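Local coordinates for secreted protein (Streptomyces lividans TK24, PDB 5LXZ) that binds copper and is probably a copper-radical oxidase of the galactose oxidase type, with a tyrosine-histidine copper site, at residues K109-N120 with R204-L215; G374-I385 with V396-R406. The protein carries 1 engineered substitution. All coordinates share one frame; numbering follows the deposited sequence. Where two conformers were deposited one is given.

Interaction 1 of 2, residues K109-N120 with R204-L215; sequences KAGGLMVVHNEN and RNTYGIAQKLAL
Val115 and Ile209 pair their backbones in the antiparallel sheet of the GlxA beta-barrel domain, joining strand 111-118 to strand 206-210. Val115 N gives to Ile209 O at 2.9 Å, and Ile209 N gives back to Val115 O. Two residues on, His117 and Tyr207 form the next hydrogen-bonded pair. There His117 N points almost straight at Tyr207 O, at 2.7 Å. Glu119 N ends the series on the carbonyl of Asn205, the last residue of helix 200-205.

Val115 O accepts from a second donor. His117 ND1 reaches Val115 O at 3.2 Å, with the oxygen in the imidazole plane. Ile209 N and His117 ND1 come to this oxygen from opposite faces of the carbonyl plane. The bond helps to fix the rotation of the imidazole. Tyr207 CG sits between its backbone N and carbonyl carbon (chi1 59°), which lays the phenol ring beside His117. The two rings are near parallel (18°) but slid apart and barely overlap; His117 CB lies over the phenol face in a CH-pi contact.

Toward the other end the register shifts by one residue. Gly111 N bonds Ala214 O at 3.0 Å, while the return bond from Ala214 N is weak. Waters fill in here: one bridges Gly111 O and Lys212 O, another links Leu113 O to Gln211 N. Met114 bends its chain so that CE meets Ala210 CB at 3.8 Å. Asn118 OD1 closes an Asx turn by accepting from Asn120 N, and a water joins this same OD1 to Thr206 OG1, which also bonds Asp202 O.

Interaction 2 of 2, residues G374-I385 with V396-R406; sequences GESKLSSEKTRI and VDGPSLEKGTR. With EDO (1,2-ethanediol), chain J.
Between 374-385 and 396-406 the contact is a short antiparallel hairpin pairing that runs on into two loops laced together by polar bonds, at the outer edge of a four-stranded sheet. Ile385 and Val396 exchange two backbone bonds, with Ile385 N to Val396 O at 2.8 Å. Gly398 N donates to Thr383 O from above the carbonyl plane. Thr383 OG1, set between its backbone N and carbonyl carbon (chi1 66°), gives its proton to Pro399 O at 2.7 Å. Lys382 stretches out to Asp397 in a salt bridge: NZ meets OD2 on the syn side at 2.9 Å, while Asp397 OD1 binds Ser344.

Strands 383-387 and 395-397 are the third and fourth strands of a four-stranded blade of the Kelch-type beta propeller, 395-397 at its edge. Beyond the blade edge, Leu401 N bonds Glu381 O and Thr405 N bonds Ser380 O. Ser380 OG accepts from Lys382 N in an ST turn, and also bonds Asp345.

Arg406 extends its chain toward the loop at 376. Arg406 NH2 donates to Ser376 O at 3.0 Å, nearly straight (170°) and in the guanidinium plane, and also binds Gly372 O. Waters continue the grip: Arg406 NE bonds one at 2.7 Å and NH1 another, the latter shared with Gly374 O.

In the fold
Interaction 1 closes before interaction 2 opens along the chain, and their centres lie about 31 Å apart. They belong to different sheets. Interaction 1 is in the beta-barrel domain, on the sheet that holds strands 111-118 and 206-210. Interaction 2 is in a propeller blade, on strands 383-387 and 395-397. The two meet at Glu375. Its OE2 forms a salt bridge with Lys212 NZ at 2.8 Å, and its OE1 probably accepts from Leu215 N. This ties the end of segment 204-215 to the loop at 375. The side chain of Lys212, at this junction, is about 10 Å from a bound copper ion. That of Arg406 is about 12 Å from a bound copper ion.

Interaction 1 of 2, residues K109-N120 with R204-L215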
loop_
_atom_site.group_PDB
_atom_site.type_symbol
_atom_site.label_atom_id
_atom_site.label_comp_id
_atom_site.label_asym_id
_atom_site.label_seq_id
_atom_site.Cartn_x
_atom_site.Cartn_y
_atom_site.Cartn_z
ATOM N N LYS A 109 27.898 7.182 -4.900
ATOM C CA LYS A 109 27.758 6.592 -6.253
ATOM C C LYS A 109 26.569 5.632 -6.315
ATOM O O LYS A 109 26.403 4.783 -5.486
ATOM C CB LYS A 109 29.031 5.843 -6.667
ATOM C CG LYS A 109 30.210 6.803 -6.861
ATOM C CD LYS A 109 31.501 6.062 -7.130
ATOM C CE LYS A 109 32.585 7.104 -7.429
ATOM N NZ LYS A 109 33.778 6.408 -7.988
ATOM N N ALA A 110 25.800 5.787 -7.380
ATOM C CA ALA A 110 24.664 4.871 -7.620
ATOM C C ALA A 110 25.134 3.449 -7.702
ATOM O O ALA A 110 26.183 3.155 -8.248
ATOM C CB ALA A 110 23.989 5.278 -8.898
ATOM N N GLY A 111 24.344 2.520 -7.184
ATOM C CA GLY A 111 24.693 1.111 -7.276
ATOM C C GLY A 111 23.696 0.212 -6.614
ATOM O O GLY A 111 22.683 0.655 -6.121
ATOM N N GLY A 112 23.986 -1.069 -6.651
ATOM C CA GLY A 112 23.125 -2.087 -6.130
ATOM C C GLY A 112 23.432 -3.440 -6.714
ATOM O O GLY A 112 24.464 -3.603 -7.375
ATOM N N LEU A 113 22.550 -4.409 -6.505
ATOM C CA LEU A 113 22.816 -5.765 -6.981
ATOM C C LEU A 113 22.388 -5.982 -8.424
ATOM O O LEU A 113 21.282 -5.626 -8.819
ATOM C CB LEU A 113 22.213 -6.828 -6.072
ATOM C CG LEU A 113 22.787 -6.814 -4.659
ATOM C CD1 LEU A 113 22.061 -7.843 -3.821
ATOM C CD2 LEU A 113 24.284 -7.059 -4.643
ATOM N N MET A 114 23.313 -6.514 -9.213
ATOM C CA MET A 114 23.023 -7.021 -10.542
ATOM C C MET A 114 22.843 -8.523 -10.479
ATOM O O MET A 114 23.704 -9.235 -9.914
ATOM C CB MET A 114 24.214 -6.706 -11.447
ATOM C CG MET A 114 24.064 -7.080 -12.908
ATOM S SD MET A 114 22.832 -6.090 -13.766
ATOM C CE MET A 114 23.473 -4.437 -13.573
ATOM N N VAL A 115 21.743 -9.026 -11.033
ATOM C CA VAL A 115 21.536 -10.473 -11.125
ATOM C C VAL A 115 21.983 -10.867 -12.506
ATOM O O VAL A 115 21.323 -10.571 -13.485
ATOM C CB VAL A 115 20.091 -10.872 -10.877
ATOM C CG1 VAL A 115 19.927 -12.394 -11.015
ATOM C CG2 VAL A 115 19.671 -10.361 -9.521
ATOM N N VAL A 116 23.115 -11.562 -12.612
ATOM C CA VAL A 116 23.607 -11.965 -13.908
ATOM C C VAL A 116 22.986 -13.311 -14.242
ATOM O O VAL A 116 22.968 -14.213 -13.396
ATOM C CB VAL A 116 25.147 -12.034 -13.947
ATOM C CG1 VAL A 116 25.647 -12.346 -15.349
ATOM C CG2 VAL A 116 25.787 -10.771 -13.356
ATOM N N HIS A 117 22.511 -13.416 -15.469
ATOM C CA HIS A 117 21.852 -14.584 -16.026
ATOM C C HIS A 117 22.795 -15.273 -16.999
ATOM O O HIS A 117 23.404 -14.624 -17.800
ATOM C CB HIS A 117 20.602 -14.177 -16.793
ATOM C CG HIS A 117 19.454 -13.794 -15.935
ATOM N ND1 HIS A 117 19.516 -12.743 -15.048
ATOM C CD2 HIS A 117 18.211 -14.299 -15.832
ATOM C CE1 HIS A 117 18.363 -12.628 -14.424
ATOM N NE2 HIS A 117 17.548 -13.545 -14.889
ATOM N N ASN A 118 22.922 -16.601 -16.875
ATOM C CA ASN A 118 23.688 -17.408 -17.823
ATOM C C ASN A 118 22.744 -18.449 -18.406
ATOM O O ASN A 118 22.302 -19.357 -17.687
ATOM C CB ASN A 118 24.857 -18.053 -17.107
ATOM C CG ASN A 118 25.643 -18.998 -18.003
ATOM O OD1 ASN A 118 25.553 -18.957 -19.230
ATOM N ND2 ASN A 118 26.462 -19.845 -17.369
ATOM N N GLU A 119 22.436 -18.297 -19.698
ATOM C CA GLU A 119 21.565 -19.221 -20.413
ATOM C C GLU A 119 22.315 -20.453 -20.941
ATOM O O GLU A 119 21.702 -21.320 -21.507
ATOM C CB GLU A 119 20.895 -18.511 -21.585
ATOM C CG GLU A 119 20.031 -17.340 -21.142
ATOM C CD GLU A 119 19.135 -16.813 -22.243
ATOM O OE1 GLU A 119 19.424 -17.055 -23.430
ATOM O OE2 GLU A 119 18.142 -16.148 -21.903
ATOM N N ASN A 120 23.633 -20.492 -20.770
ATOM C CA ASN A 120 24.464 -21.621 -21.266
ATOM C C ASN A 120 24.462 -22.772 -20.260
ATOM O O ASN A 120 24.999 -22.632 -19.177
ATOM C CB ASN A 120 25.884 -21.154 -21.554
ATOM C CG ASN A 120 26.665 -22.155 -22.414
ATOM O OD1 ASN A 120 26.299 -23.311 -22.472
ATOM N ND2 ASN A 120 27.696 -21.698 -23.086
ATOM N N ARG A 204 25.062 -13.604 -26.330
ATOM C CA ARG A 204 23.653 -14.003 -26.409
ATOM C C ARG A 204 23.181 -14.616 -25.101
ATOM O O ARG A 204 22.063 -14.360 -24.647
ATOM C CB ARG A 204 23.417 -14.996 -27.552
ATOM C CG ARG A 204 23.630 -14.425 -28.950
ATOM C CD ARG A 204 23.101 -15.378 -30.027
ATOM N NE ARG A 204 23.754 -16.688 -29.976
ATOM C CZ ARG A 204 24.943 -16.993 -30.510
ATOM N NH1 ARG A 204 25.665 -16.097 -31.178
ATOM N NH2 ARG A 204 25.428 -18.236 -30.390
ATOM N N ASN A 205 24.081 -15.351 -24.439
ATOM C CA ASN A 205 23.717 -16.136 -23.283
ATOM C C ASN A 205 23.888 -15.465 -21.925
ATOM O O ASN A 205 23.455 -16.021 -20.928
ATOM C CB ASN A 205 24.588 -17.400 -23.274
ATOM C CG ASN A 205 24.309 -18.341 -24.450
ATOM O OD1 ASN A 205 23.226 -18.354 -25.002
ATOM N ND2 ASN A 205 25.307 -19.148 -24.812
ATOM N N THR A 206 24.542 -14.308 -21.864
ATOM C CA THR A 206 24.875 -13.699 -20.591
ATOM C C THR A 206 24.321 -12.276 -20.579
ATOM O O THR A 206 24.640 -11.495 -21.474
ATOM C CB THR A 206 26.405 -13.646 -20.357
ATOM O OG1 THR A 206 26.989 -14.856 -20.846
ATOM C CG2 THR A 206 26.722 -13.481 -18.886
ATOM N N TYR A 207 23.496 -11.984 -19.579
ATOM C CA TYR A 207 23.007 -10.587 -19.405
ATOM C C TYR A 207 22.665 -10.359 -17.953
ATOM O O TYR A 207 22.552 -11.295 -17.175
ATOM C CB TYR A 207 21.785 -10.337 -20.287
ATOM C CG TYR A 207 20.641 -11.246 -20.012
ATOM C CD1 TYR A 207 20.570 -12.511 -20.617
ATOM C CD2 TYR A 207 19.652 -10.903 -19.110
ATOM C CE1 TYR A 207 19.531 -13.353 -20.339
ATOM C CE2 TYR A 207 18.610 -11.761 -18.827
ATOM C CZ TYR A 207 18.563 -12.989 -19.435
ATOM O OH TYR A 207 17.493 -13.815 -19.140
ATOM N N GLY A 208 22.470 -9.097 -17.583
ATOM C CA GLY A 208 22.145 -8.745 -16.222
ATOM C C GLY A 208 20.726 -8.252 -16.117
ATOM O O GLY A 208 20.173 -7.752 -17.120
ATOM N N ILE A 209 20.148 -8.447 -14.965
ATOM C CA ILE A 209 18.884 -7.760 -14.587
ATOM C C ILE A 209 19.096 -7.092 -13.258
ATOM O O ILE A 209 19.541 -7.729 -12.308
ATOM C CB ILE A 209 17.685 -8.716 -14.487
ATOM C CG1 ILE A 209 17.491 -9.461 -15.803
ATOM C CG2 ILE A 209 16.417 -7.943 -14.081
ATOM C CD1 ILE A 209 16.809 -8.703 -16.900
ATOM N N ALA A 210 18.740 -5.812 -13.135
ATOM C CA ALA A 210 18.837 -5.148 -11.873
ATOM C C ALA A 210 17.606 -4.299 -11.700
ATOM O O ALA A 210 17.107 -3.773 -12.686
ATOM C CB ALA A 210 20.055 -4.260 -11.824
ATOM N N GLN A 211 17.180 -4.158 -10.461
ATOM C CA GLN A 211 16.237 -3.127 -10.072
ATOM C C GLN A 211 16.944 -1.795 -9.990
ATOM O O GLN A 211 18.064 -1.646 -10.516
ATOM C CB GLN A 211 15.571 -3.501 -8.749
ATOM C CG GLN A 211 14.856 -4.815 -8.782
ATOM C CD GLN A 211 13.774 -4.851 -9.816
ATOM O OE1 GLN A 211 13.035 -3.868 -10.007
ATOM N NE2 GLN A 211 13.728 -5.936 -10.558
ATOM N N LYS A 212 16.336 -0.792 -9.400
ATOM C CA LYS A 212 16.971 0.513 -9.284
ATOM C C LYS A 212 18.400 0.424 -8.747
ATOM O O LYS A 212 18.680 -0.297 -7.786
ATOM C CB LYS A 212 16.156 1.473 -8.452
ATOM C CG LYS A 212 16.016 1.108 -7.013
ATOM C CD LYS A 212 15.542 2.299 -6.182
ATOM C CE LYS A 212 15.729 1.934 -4.707
ATOM N NZ LYS A 212 15.425 3.050 -3.770
ATOM N N LEU A 213 19.254 1.188 -9.387
ATOM C CA LEU A 213 20.668 1.329 -9.008
ATOM C C LEU A 213 20.852 2.798 -8.657
ATOM O O LEU A 213 20.983 3.666 -9.537
ATOM C CB LEU A 213 21.583 0.872 -10.134
ATOM C CG LEU A 213 21.452 -0.601 -10.549
ATOM C CD1 LEU A 213 22.247 -0.908 -11.819
ATOM C CD2 LEU A 213 21.833 -1.559 -9.410
ATOM N N ALA A 214 20.791 3.082 -7.360
ATOM C CA ALA A 214 20.695 4.436 -6.921
ATOM C C ALA A 214 21.436 4.581 -5.580
ATOM O O ALA A 214 22.390 3.862 -5.356
ATOM C CB ALA A 214 19.222 4.886 -6.916
ATOM N N LEU A 215 21.035 5.527 -4.751
ATOM C CA LEU A 215 21.769 5.828 -3.545
ATOM C C LEU A 215 21.225 5.261 -2.265
ATOM O O LEU A 215 21.965 5.188 -1.259
ATOM C CB LEU A 215 21.911 7.345 -3.449
ATOM C CG LEU A 215 22.774 7.944 -4.550
ATOM C CD1 LEU A 215 22.823 9.454 -4.405
ATOM C CD2 LEU A 215 24.168 7.340 -4.585
HETATM O O HOH W 1 20.008 0.353 -5.466
HETATM O O HOH W 2 18.696 -5.195 -8.278
HETATM O O HOH W 3 27.286 -17.607 -20.776
HETATM O O HOH W 4 27.968 -18.761 -23.178
#

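Interaction 2 of 2, residues G374-I385 with V396-R406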
loop_
_atom_site.group_PDB
_atom_site.type_symbol
_atom_site.label_atom_id
_atom_site.label_comp_id
_atom_site.label_asym_id
_atom_site.label_seq_id
_atom_site.Cartn_x
_atom_site.Cartn_y
_atom_site.Cartn_z
ATOM N N GLY A 374 11.674 5.433 -8.650
ATOM C CA GLY A 374 12.829 5.273 -7.782
ATOM C C GLY A 374 13.055 6.476 -6.918
ATOM O O GLY A 374 12.125 6.923 -6.240
ATOM N N GLU A 375 14.268 7.019 -6.959
ATOM C CA GLU A 375 14.676 8.097 -6.063
ATOM C C GLU A 375 14.561 9.451 -6.708
ATOM O O GLU A 375 15.210 10.428 -6.278
ATOM C CB GLU A 375 16.087 7.815 -5.513
ATOM C CG GLU A 375 16.121 6.527 -4.752
ATOM C CD GLU A 375 17.495 6.035 -4.315
ATOM O OE1 GLU A 375 18.456 6.824 -4.398
ATOM O OE2 GLU A 375 17.558 4.827 -4.007
ATOM N N SER A 376 13.730 9.539 -7.724
ATOM C CA SER A 376 13.510 10.770 -8.446
ATOM C C SER A 376 13.130 11.928 -7.556
ATOM O O SER A 376 12.408 11.775 -6.535
ATOM C CB SER A 376 12.378 10.550 -9.421
ATOM O OG SER A 376 11.986 11.699 -10.148
ATOM N N LYS A 377 13.574 13.121 -7.967
ATOM C CA LYS A 377 13.122 14.369 -7.341
ATOM C C LYS A 377 11.766 14.842 -7.792
ATOM O O LYS A 377 11.232 15.813 -7.246
ATOM C CB LYS A 377 14.150 15.498 -7.586
ATOM C CG LYS A 377 15.449 15.243 -6.920
ATOM C CD LYS A 377 16.264 16.517 -6.738
ATOM C CE LYS A 377 17.299 16.299 -5.660
ATOM N NZ LYS A 377 16.658 16.064 -4.343
ATOM N N LEU A 378 11.194 14.245 -8.824
ATOM C CA LEU A 378 9.887 14.662 -9.275
ATOM C C LEU A 378 8.818 14.294 -8.231
ATOM O O LEU A 378 8.852 13.211 -7.683
ATOM C CB LEU A 378 9.528 13.968 -10.586
ATOM C CG LEU A 378 10.403 14.196 -11.817
ATOM C CD1 LEU A 378 9.897 13.298 -12.953
ATOM C CD2 LEU A 378 10.301 15.669 -12.187
ATOM N N SER A 379 7.872 15.185 -8.023
ATOM C CA SER A 379 6.677 14.906 -7.221
ATOM C C SER A 379 5.482 15.666 -7.743
ATOM O O SER A 379 5.609 16.763 -8.292
ATOM C CB SER A 379 6.925 15.106 -5.739
ATOM O OG SER A 379 7.150 16.477 -5.447
ATOM N N SER A 380 4.289 15.052 -7.621
ATOM C CA SER A 380 3.060 15.547 -8.211
ATOM C C SER A 380 2.182 16.264 -7.192
ATOM O O SER A 380 1.983 15.764 -6.084
ATOM C CB SER A 380 2.239 14.385 -8.771
ATOM O OG SER A 380 1.048 14.836 -9.354
ATOM N N GLU A 381 1.651 17.418 -7.552
ATOM C CA GLU A 381 0.653 18.073 -6.757
ATOM C C GLU A 381 -0.779 17.747 -7.205
ATOM O O GLU A 381 -1.742 18.294 -6.669
ATOM C CB GLU A 381 0.883 19.600 -6.739
ATOM C CG GLU A 381 0.603 20.250 -8.066
ATOM C CD GLU A 381 0.998 21.724 -8.068
ATOM O OE1 GLU A 381 2.041 22.095 -7.484
ATOM O OE2 GLU A 381 0.211 22.466 -8.650
ATOM N N LYS A 382 -0.951 16.855 -8.177
ATOM C CA LYS A 382 -2.250 16.628 -8.759
ATOM C C LYS A 382 -3.058 15.545 -8.090
ATOM O O LYS A 382 -2.507 14.555 -7.539
ATOM C CB LYS A 382 -2.136 16.344 -10.255
ATOM C CG LYS A 382 -1.653 17.607 -10.969
ATOM C CD LYS A 382 -1.608 17.474 -12.471
ATOM C CE LYS A 382 -1.444 18.878 -13.091
ATOM N NZ LYS A 382 -1.829 18.825 -14.512
ATOM N N THR A 383 -4.362 15.728 -8.195
ATOM C CA THR A 383 -5.309 14.643 -8.082
ATOM C C THR A 383 -5.855 14.318 -9.437
ATOM O O THR A 383 -6.027 15.200 -10.289
ATOM C CB THR A 383 -6.461 14.885 -7.086
ATOM O OG1 THR A 383 -7.285 15.939 -7.532
ATOM C CG2 THR A 383 -5.907 15.183 -5.727
ATOM N N ARG A 384 -6.135 13.040 -9.662
ATOM C CA ARG A 384 -6.659 12.582 -10.952
ATOM C C ARG A 384 -7.831 11.677 -10.645
ATOM O O ARG A 384 -7.669 10.758 -9.856
ATOM C CB ARG A 384 -5.597 11.894 -11.782
ATOM C CG ARG A 384 -4.287 12.667 -11.939
ATOM C CD ARG A 384 -3.368 12.576 -10.725
ATOM N NE ARG A 384 -1.989 12.252 -11.072
ATOM C CZ ARG A 384 -1.083 11.923 -10.173
ATOM N NH1 ARG A 384 -1.368 12.011 -8.884
ATOM N NH2 ARG A 384 0.119 11.482 -10.546
ATOM N N ILE A 385 -8.966 11.887 -11.293
ATOM C CA ILE A 385 -10.188 11.190 -10.953
ATOM C C ILE A 385 -10.693 10.463 -12.175
ATOM O O ILE A 385 -10.806 11.087 -13.243
ATOM C CB ILE A 385 -11.251 12.160 -10.465
ATOM C CG1 ILE A 385 -10.761 12.912 -9.231
ATOM C CG2 ILE A 385 -12.523 11.400 -10.178
ATOM C CD1 ILE A 385 -11.648 14.044 -8.762
ATOM N N VAL A 396 -9.440 12.620 -15.312
ATOM C CA VAL A 396 -9.442 14.089 -15.447
ATOM C C VAL A 396 -8.865 14.638 -14.185
ATOM O O VAL A 396 -9.046 14.054 -13.101
ATOM C CB VAL A 396 -10.838 14.669 -15.701
ATOM C CG1 VAL A 396 -11.415 14.110 -16.974
ATOM C CG2 VAL A 396 -11.775 14.381 -14.565
ATOM N N ASP A 397 -8.159 15.755 -14.264
ATOM C CA ASP A 397 -7.572 16.328 -13.063
ATOM C C ASP A 397 -8.664 16.777 -12.104
ATOM O O ASP A 397 -9.700 17.333 -12.518
ATOM C CB ASP A 397 -6.674 17.544 -13.372
ATOM C CG ASP A 397 -5.403 17.183 -14.077
ATOM O OD1 ASP A 397 -5.146 15.981 -14.297
ATOM O OD2 ASP A 397 -4.605 18.112 -14.417
ATOM N N GLY A 398 -8.424 16.523 -10.820
ATOM C CA GLY A 398 -9.219 17.104 -9.737
ATOM C C GLY A 398 -8.488 18.312 -9.176
ATOM O O GLY A 398 -7.570 18.877 -9.798
ATOM N N PRO A 399 -8.872 18.735 -7.975
ATOM C CA PRO A 399 -8.179 19.855 -7.365
ATOM C C PRO A 399 -6.744 19.524 -7.025
ATOM O O PRO A 399 -6.413 18.369 -6.662
ATOM C CB PRO A 399 -9.001 20.119 -6.082
ATOM C CG PRO A 399 -9.555 18.787 -5.745
ATOM C CD PRO A 399 -9.848 18.112 -7.047
ATOM N N SER A 400 -5.885 20.527 -7.079
ATOM C CA SER A 400 -4.494 20.331 -6.752
ATOM C C SER A 400 -4.122 20.630 -5.316
ATOM O O SER A 400 -4.764 21.454 -4.659
ATOM C CB SER A 400 -3.603 21.161 -7.660
ATOM O OG SER A 400 -3.747 20.703 -8.986
ATOM N N LEU A 401 -3.066 19.973 -4.862
ATOM C CA LEU A 401 -2.367 20.304 -3.645
ATOM C C LEU A 401 -1.505 21.534 -3.910
ATOM O O LEU A 401 -1.343 21.955 -5.071
ATOM C CB LEU A 401 -1.487 19.137 -3.230
ATOM C CG LEU A 401 -2.221 17.814 -3.029
ATOM C CD1 LEU A 401 -1.248 16.652 -2.981
ATOM C CD2 LEU A 401 -3.072 17.850 -1.779
ATOM N N GLU A 402 -0.939 22.099 -2.866
ATOM C CA GLU A 402 -0.037 23.249 -3.021
ATOM C C GLU A 402 1.328 22.821 -3.548
ATOM O O GLU A 402 1.910 23.537 -4.350
ATOM C CB GLU A 402 0.103 24.061 -1.718
ATOM C CG GLU A 402 1.062 25.252 -1.829
ATOM C CD GLU A 402 1.475 25.891 -0.520
ATOM O OE1 GLU A 402 1.173 25.372 0.556
ATOM O OE2 GLU A 402 2.128 26.979 -0.587
ATOM N N LYS A 403 1.842 21.679 -3.112
ATOM C CA LYS A 403 3.194 21.243 -3.397
ATOM C C LYS A 403 3.129 19.828 -3.920
ATOM O O LYS A 403 2.214 19.112 -3.589
ATOM C CB LYS A 403 4.004 21.222 -2.096
ATOM C CG LYS A 403 4.187 22.615 -1.509
ATOM C CD LYS A 403 4.802 22.532 -0.140
ATOM C CE LYS A 403 4.875 23.929 0.454
ATOM N NZ LYS A 403 5.630 23.933 1.718
ATOM N N GLY A 404 4.121 19.450 -4.693
ATOM C CA GLY A 404 4.261 18.068 -5.086
ATOM C C GLY A 404 4.407 17.231 -3.832
ATOM O O GLY A 404 5.153 17.558 -2.923
ATOM N N THR A 405 3.698 16.114 -3.812
ATOM C CA THR A 405 3.548 15.321 -2.579
ATOM C C THR A 405 3.661 13.833 -2.846
ATOM O O THR A 405 2.709 13.274 -3.420
ATOM C CB THR A 405 2.166 15.597 -1.953
ATOM O OG1 THR A 405 1.992 17.017 -1.746
ATOM C CG2 THR A 405 2.026 14.924 -0.611
ATOM N N ARG A 406 4.768 13.212 -2.432
ATOM C CA ARG A 406 4.851 11.760 -2.298
ATOM C C ARG A 406 4.182 11.314 -1.001
ATOM O O ARG A 406 4.206 12.014 0.006
ATOM C CB ARG A 406 6.296 11.283 -2.224
ATOM C CG ARG A 406 7.119 11.402 -3.480
ATOM C CD ARG A 406 8.494 10.928 -3.182
ATOM N NE ARG A 406 9.342 10.815 -4.352
ATOM C CZ ARG A 406 9.409 9.751 -5.161
ATOM N NH1 ARG A 406 8.574 8.709 -5.020
ATOM N NH2 ARG A 406 10.290 9.711 -6.137
HETATM C C1 EDO J . 18.781 8.716 -2.154
HETATM O O1 EDO J . 18.481 9.031 -3.529
HETATM C C2 EDO J . 19.781 9.784 -1.710
HETATM O O2 EDO J . 19.080 10.988 -1.574
HETATM O O HOH W 5 9.544 6.200 -5.941
HETATM O O HOH W 6 10.290 13.234 -5.213
HETATM O O HOH W 7 -1.582 21.595 -10.484
HETATM O O HOH W 8 -1.315 24.118 -6.712
HETATM O O HOH W 9 -4.922 18.291 -9.788
#